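Local coordinates for protein orotidine 5'-phosphate decarboxylase (Streptomyces avermitilis, PDB 3V75) that probably catalyses the decarboxylation of orotidine 5'-phosphate to UMP, the last step of de novo UMP biosynthesis, at residues A[232-244]-A[258-270]. Numbering follows the deposited sequence.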
loop_
_atom_site.group_PDB
_atom_site.type_symbol
_atom_site.label_atom_id
_atom_site.label_comp_id
_atom_site.label_asym_id
_atom_site.label_seq_id
_atom_site.Cartn_x
_atom_site.Cartn_y
_atom_site.Cartn_z
ATOM N N ASP A 232 -2.381 -18.325 18.048
ATOM C CA ASP A 232 -2.620 -17.666 19.331
ATOM C C ASP A 232 -3.061 -16.231 19.081
ATOM O O ASP A 232 -2.253 -15.340 18.795
ATOM C CB ASP A 232 -1.340 -17.673 20.171
ATOM C CG ASP A 232 -1.559 -17.102 21.546
ATOM O OD1 ASP A 232 -2.686 -16.662 21.868
ATOM O OD2 ASP A 232 -0.567 -17.074 22.325
ATOM N N LEU A 233 -4.368 -16.016 19.157
ATOM C CA LEU A 233 -4.934 -14.696 18.891
ATOM C C LEU A 233 -4.996 -13.821 20.154
ATOM O O LEU A 233 -5.502 -12.686 20.082
ATOM C CB LEU A 233 -6.342 -14.847 18.273
ATOM C CG LEU A 233 -6.366 -15.614 16.958
ATOM C CD1 LEU A 233 -7.849 -15.699 16.432
ATOM C CD2 LEU A 233 -5.458 -14.976 15.938
ATOM N N ASP A 234 -4.488 -14.333 21.280
ATOM C CA ASP A 234 -4.390 -13.646 22.574
ATOM C C ASP A 234 -3.254 -12.625 22.453
ATOM O O ASP A 234 -2.212 -12.866 23.091
ATOM C CB ASP A 234 -3.974 -14.644 23.693
ATOM C CG ASP A 234 -4.139 -14.064 25.124
ATOM O OD1 ASP A 234 -4.540 -12.897 25.242
ATOM O OD2 ASP A 234 -3.861 -14.800 26.125
ATOM N N ILE A 235 -3.385 -11.563 21.664
ATOM C CA ILE A 235 -2.284 -10.599 21.465
ATOM C C ILE A 235 -2.488 -9.307 22.238
ATOM O O ILE A 235 -1.705 -8.361 22.093
ATOM C CB ILE A 235 -2.074 -10.286 19.968
ATOM C CG1 ILE A 235 -3.320 -9.642 19.363
ATOM C CG2 ILE A 235 -1.699 -11.575 19.238
ATOM C CD1 ILE A 235 -3.111 -9.013 17.985
ATOM N N ASN A 236 -3.513 -9.261 23.081
ATOM C CA ASN A 236 -3.853 -8.030 23.819
ATOM C C ASN A 236 -3.968 -6.828 22.884
ATOM O O ASN A 236 -3.581 -5.680 23.223
ATOM C CB ASN A 236 -2.889 -7.734 24.980
ATOM C CG ASN A 236 -3.404 -6.630 25.866
ATOM O OD1 ASN A 236 -4.627 -6.531 26.082
ATOM N ND2 ASN A 236 -2.518 -5.757 26.343
ATOM N N GLY A 237 -4.516 -7.079 21.694
ATOM C CA GLY A 237 -4.815 -6.012 20.751
ATOM C C GLY A 237 -6.007 -6.390 19.900
ATOM O O GLY A 237 -6.447 -7.553 19.906
ATOM N N PRO A 238 -6.566 -5.408 19.206
ATOM C CA PRO A 238 -7.824 -5.641 18.479
ATOM C C PRO A 238 -7.592 -6.515 17.241
ATOM O O PRO A 238 -6.497 -6.478 16.610
ATOM C CB PRO A 238 -8.272 -4.236 18.081
ATOM C CG PRO A 238 -6.973 -3.414 18.036
ATOM C CD PRO A 238 -6.105 -4.008 19.141
ATOM N N LEU A 239 -8.615 -7.288 16.859
ATOM C CA LEU A 239 -8.508 -8.148 15.680
ATOM C C LEU A 239 -9.546 -7.647 14.680
ATOM O O LEU A 239 -10.755 -7.835 14.895
ATOM C CB LEU A 239 -8.816 -9.594 16.074
ATOM C CG LEU A 239 -7.963 -10.169 17.213
ATOM C CD1 LEU A 239 -8.487 -11.548 17.601
ATOM C CD2 LEU A 239 -6.492 -10.281 16.759
ATOM N N LEU A 240 -9.106 -6.979 13.625
ATOM C CA LEU A 240 -10.043 -6.467 12.633
ATOM C C LEU A 240 -10.449 -7.646 11.781
ATOM O O LEU A 240 -9.595 -8.317 11.164
ATOM C CB LEU A 240 -9.382 -5.398 11.783
ATOM C CG LEU A 240 -10.160 -4.859 10.591
ATOM C CD1 LEU A 240 -11.407 -4.106 11.086
ATOM C CD2 LEU A 240 -9.247 -3.943 9.758
ATOM N N ALA A 241 -11.751 -7.933 11.758
ATOM C CA ALA A 241 -12.220 -9.157 11.129
ATOM C C ALA A 241 -13.140 -8.830 9.977
ATOM O O ALA A 241 -14.342 -8.661 10.177
ATOM C CB ALA A 241 -12.920 -10.053 12.150
ATOM N N PRO A 242 -12.604 -8.766 8.762
ATOM C CA PRO A 242 -13.497 -8.610 7.611
ATOM C C PRO A 242 -14.313 -9.903 7.345
ATOM O O PRO A 242 -13.939 -11.057 7.773
ATOM C CB PRO A 242 -12.544 -8.297 6.451
ATOM C CG PRO A 242 -11.179 -8.695 6.917
ATOM C CD PRO A 242 -11.186 -8.876 8.402
ATOM N N GLY A 243 -15.410 -9.708 6.604
ATOM C CA GLY A 243 -16.209 -10.839 6.167
ATOM C C GLY A 243 -17.444 -11.070 7.010
ATOM O O GLY A 243 -18.112 -12.107 6.821
ATOM N N ILE A 244 -17.782 -10.165 7.912
ATOM C CA ILE A 244 -18.930 -10.429 8.772
ATOM C C ILE A 244 -20.198 -10.373 7.913
ATOM O O ILE A 244 -20.377 -9.465 7.095
ATOM C CB ILE A 244 -19.028 -9.420 9.915
ATOM C CG1 ILE A 244 -17.699 -9.287 10.664
ATOM C CG2 ILE A 244 -20.181 -9.779 10.839
ATOM C CD1 ILE A 244 -17.250 -10.587 11.317
ATOM N N PHE A 258 -13.558 -17.189 16.942
ATOM C CA PHE A 258 -12.466 -16.481 17.611
ATOM C C PHE A 258 -12.146 -16.937 19.032
ATOM O O PHE A 258 -11.123 -16.514 19.600
ATOM C CB PHE A 258 -12.715 -14.980 17.584
ATOM C CG PHE A 258 -12.541 -14.380 16.226
ATOM C CD1 PHE A 258 -13.641 -14.140 15.394
ATOM C CD2 PHE A 258 -11.258 -14.073 15.759
ATOM C CE1 PHE A 258 -13.463 -13.607 14.128
ATOM C CE2 PHE A 258 -11.080 -13.534 14.493
ATOM C CZ PHE A 258 -12.159 -13.295 13.684
ATOM N N GLY A 259 -12.970 -17.804 19.627
ATOM C CA GLY A 259 -12.693 -18.235 20.998
ATOM C C GLY A 259 -12.746 -17.079 21.991
ATOM O O GLY A 259 -13.469 -16.090 21.779
ATOM N N ALA A 260 -11.920 -17.163 23.040
ATOM C CA ALA A 260 -11.880 -16.124 24.065
ATOM C C ALA A 260 -11.492 -14.770 23.476
ATOM O O ALA A 260 -11.923 -13.715 23.960
ATOM C CB ALA A 260 -10.926 -16.505 25.174
ATOM N N ALA A 261 -10.722 -14.789 22.386
ATOM C CA ALA A 261 -10.325 -13.542 21.767
ATOM C C ALA A 261 -11.465 -12.773 21.089
ATOM O O ALA A 261 -11.257 -11.643 20.606
ATOM C CB ALA A 261 -9.202 -13.779 20.759
ATOM N N VAL A 262 -12.678 -13.345 21.039
ATOM C CA VAL A 262 -13.779 -12.643 20.376
ATOM C C VAL A 262 -14.061 -11.283 21.015
ATOM O O VAL A 262 -14.570 -10.382 20.356
ATOM C CB VAL A 262 -15.096 -13.514 20.350
ATOM C CG1 VAL A 262 -15.729 -13.591 21.748
ATOM C CG2 VAL A 262 -16.051 -12.980 19.291
ATOM N N ARG A 263 -13.711 -11.132 22.300
ATOM C CA ARG A 263 -13.937 -9.877 22.983
ATOM C C ARG A 263 -13.082 -8.747 22.410
ATOM O O ARG A 263 -13.409 -7.566 22.595
ATOM C CB ARG A 263 -13.619 -10.035 24.478
ATOM C CG ARG A 263 -12.138 -10.407 24.785
ATOM C CD ARG A 263 -11.919 -10.587 26.355
ATOM N NE ARG A 263 -10.507 -10.719 26.810
ATOM C CZ ARG A 263 -9.615 -11.604 26.340
ATOM N NH1 ARG A 263 -9.929 -12.405 25.324
ATOM N NH2 ARG A 263 -8.373 -11.673 26.843
ATOM N N ASN A 264 -12.000 -9.116 21.708
ATOM C CA ASN A 264 -11.097 -8.134 21.095
ATOM C C ASN A 264 -11.317 -7.958 19.599
ATOM O O ASN A 264 -10.574 -7.227 18.947
ATOM C CB ASN A 264 -9.633 -8.557 21.341
ATOM C CG ASN A 264 -9.247 -8.479 22.805
ATOM O OD1 ASN A 264 -9.969 -7.877 23.618
ATOM N ND2 ASN A 264 -8.086 -9.050 23.154
ATOM N N VAL A 265 -12.348 -8.591 19.042
ATOM C CA VAL A 265 -12.620 -8.500 17.624
ATOM C C VAL A 265 -13.331 -7.191 17.295
ATOM O O VAL A 265 -14.280 -6.789 18.001
ATOM C CB VAL A 265 -13.466 -9.722 17.135
ATOM C CG1 VAL A 265 -13.968 -9.514 15.713
ATOM C CG2 VAL A 265 -12.631 -10.978 17.224
ATOM N N VAL A 266 -12.893 -6.568 16.201
ATOM C CA VAL A 266 -13.570 -5.445 15.579
ATOM C C VAL A 266 -14.217 -6.041 14.339
ATOM O O VAL A 266 -13.567 -6.236 13.307
ATOM C CB VAL A 266 -12.558 -4.344 15.155
ATOM C CG1 VAL A 266 -13.295 -3.191 14.469
ATOM C CG2 VAL A 266 -11.785 -3.865 16.383
ATOM N N PRO A 267 -15.524 -6.356 14.424
ATOM C CA PRO A 267 -16.159 -7.075 13.306
ATOM C C PRO A 267 -16.517 -6.074 12.221
ATOM O O PRO A 267 -17.259 -5.129 12.468
ATOM C CB PRO A 267 -17.448 -7.659 13.933
ATOM C CG PRO A 267 -17.342 -7.323 15.447
ATOM C CD PRO A 267 -16.451 -6.120 15.537
ATOM N N ASN A 268 -15.996 -6.269 11.016
ATOM C CA ASN A 268 -16.259 -5.337 9.948
ATOM C C ASN A 268 -17.325 -5.893 8.995
ATOM O O ASN A 268 -17.155 -6.980 8.424
ATOM C CB ASN A 268 -14.963 -5.069 9.153
ATOM C CG ASN A 268 -15.206 -4.147 7.982
ATOM O OD1 ASN A 268 -15.445 -4.598 6.842
ATOM N ND2 ASN A 268 -15.215 -2.861 8.255
ATOM N N VAL A 269 -18.415 -5.140 8.827
ATOM C CA VAL A 269 -19.471 -5.468 7.874
ATOM C C VAL A 269 -19.422 -4.453 6.727
ATOM O O VAL A 269 -19.360 -3.244 6.985
ATOM C CB VAL A 269 -20.860 -5.369 8.547
ATOM C CG1 VAL A 269 -21.970 -5.752 7.557
ATOM C CG2 VAL A 269 -20.959 -6.230 9.827
ATOM N N SER A 270 -19.503 -4.924 5.500
ATOM C CA SER A 270 -19.586 -4.031 4.363
ATOM C C SER A 270 -20.993 -4.139 3.729
ATOM O O SER A 270 -21.905 -3.409 4.133
ATOM C CB SER A 270 -18.465 -4.359 3.388
ATOM O OG SER A 270 -18.624 -3.610 2.202
HETATM O O HOH W 1 -6.442 -10.166 20.915
HETATM O O HOH W 2 -6.702 -8.502 25.797
HETATM O O HOH W 3 -16.092 -7.218 5.539
HETATM O O HOH W 4 -18.879 -7.867 5.311
#
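Leu239-Ala241 and Val265-Val269 run side by side as parallel strands, the seventh and eighth of the barrel. Leu239 N donates to Asn264 O, and Leu239 O accepts from Val266 N at 2.8 Å; Ala241 repeats the pattern with Val266 O and Asn268 N, the last N-H nearly straight at 170° but above the carbonyl plane. On one face, Phe258, at the end of helix 254-258, sets one face of its ring against Val265 CG2, which is offset toward the rim, and brings CZ to 3.7 Å from Ala241 CB, while Leu233 CD1 and Leu239 CD1 approach Phe258 CD2 obliquely. Leu240 and Val266 point to the other face, Leu240 CD1 meeting Val266 CG1 at 4.0 Å.

Further along the chain, Ile244 N reaches Asn268 O in a longer bond of 3.3 Å. With CG1 anti to its carbonyl carbon (chi1 -51°), Ile244 sets that atom 3.7 Å from Pro267 CB and turns CG2 toward Val269 CG2. Cutting this side chain back to an alanine would remove the CG1 branch against Pro267 and the CG2 methyl against Val269, and is likely to open a gap there. At the opposite end, one water joins Leu233 O and Gly237 O to Asn264 ND2.

Pro242 lies about 7 Å, side chain to side chain, from Lys119, the predicted proton donor. The parallel pair, joined through helix 254-258, is the last beta-alpha-beta unit of the TIM barrel.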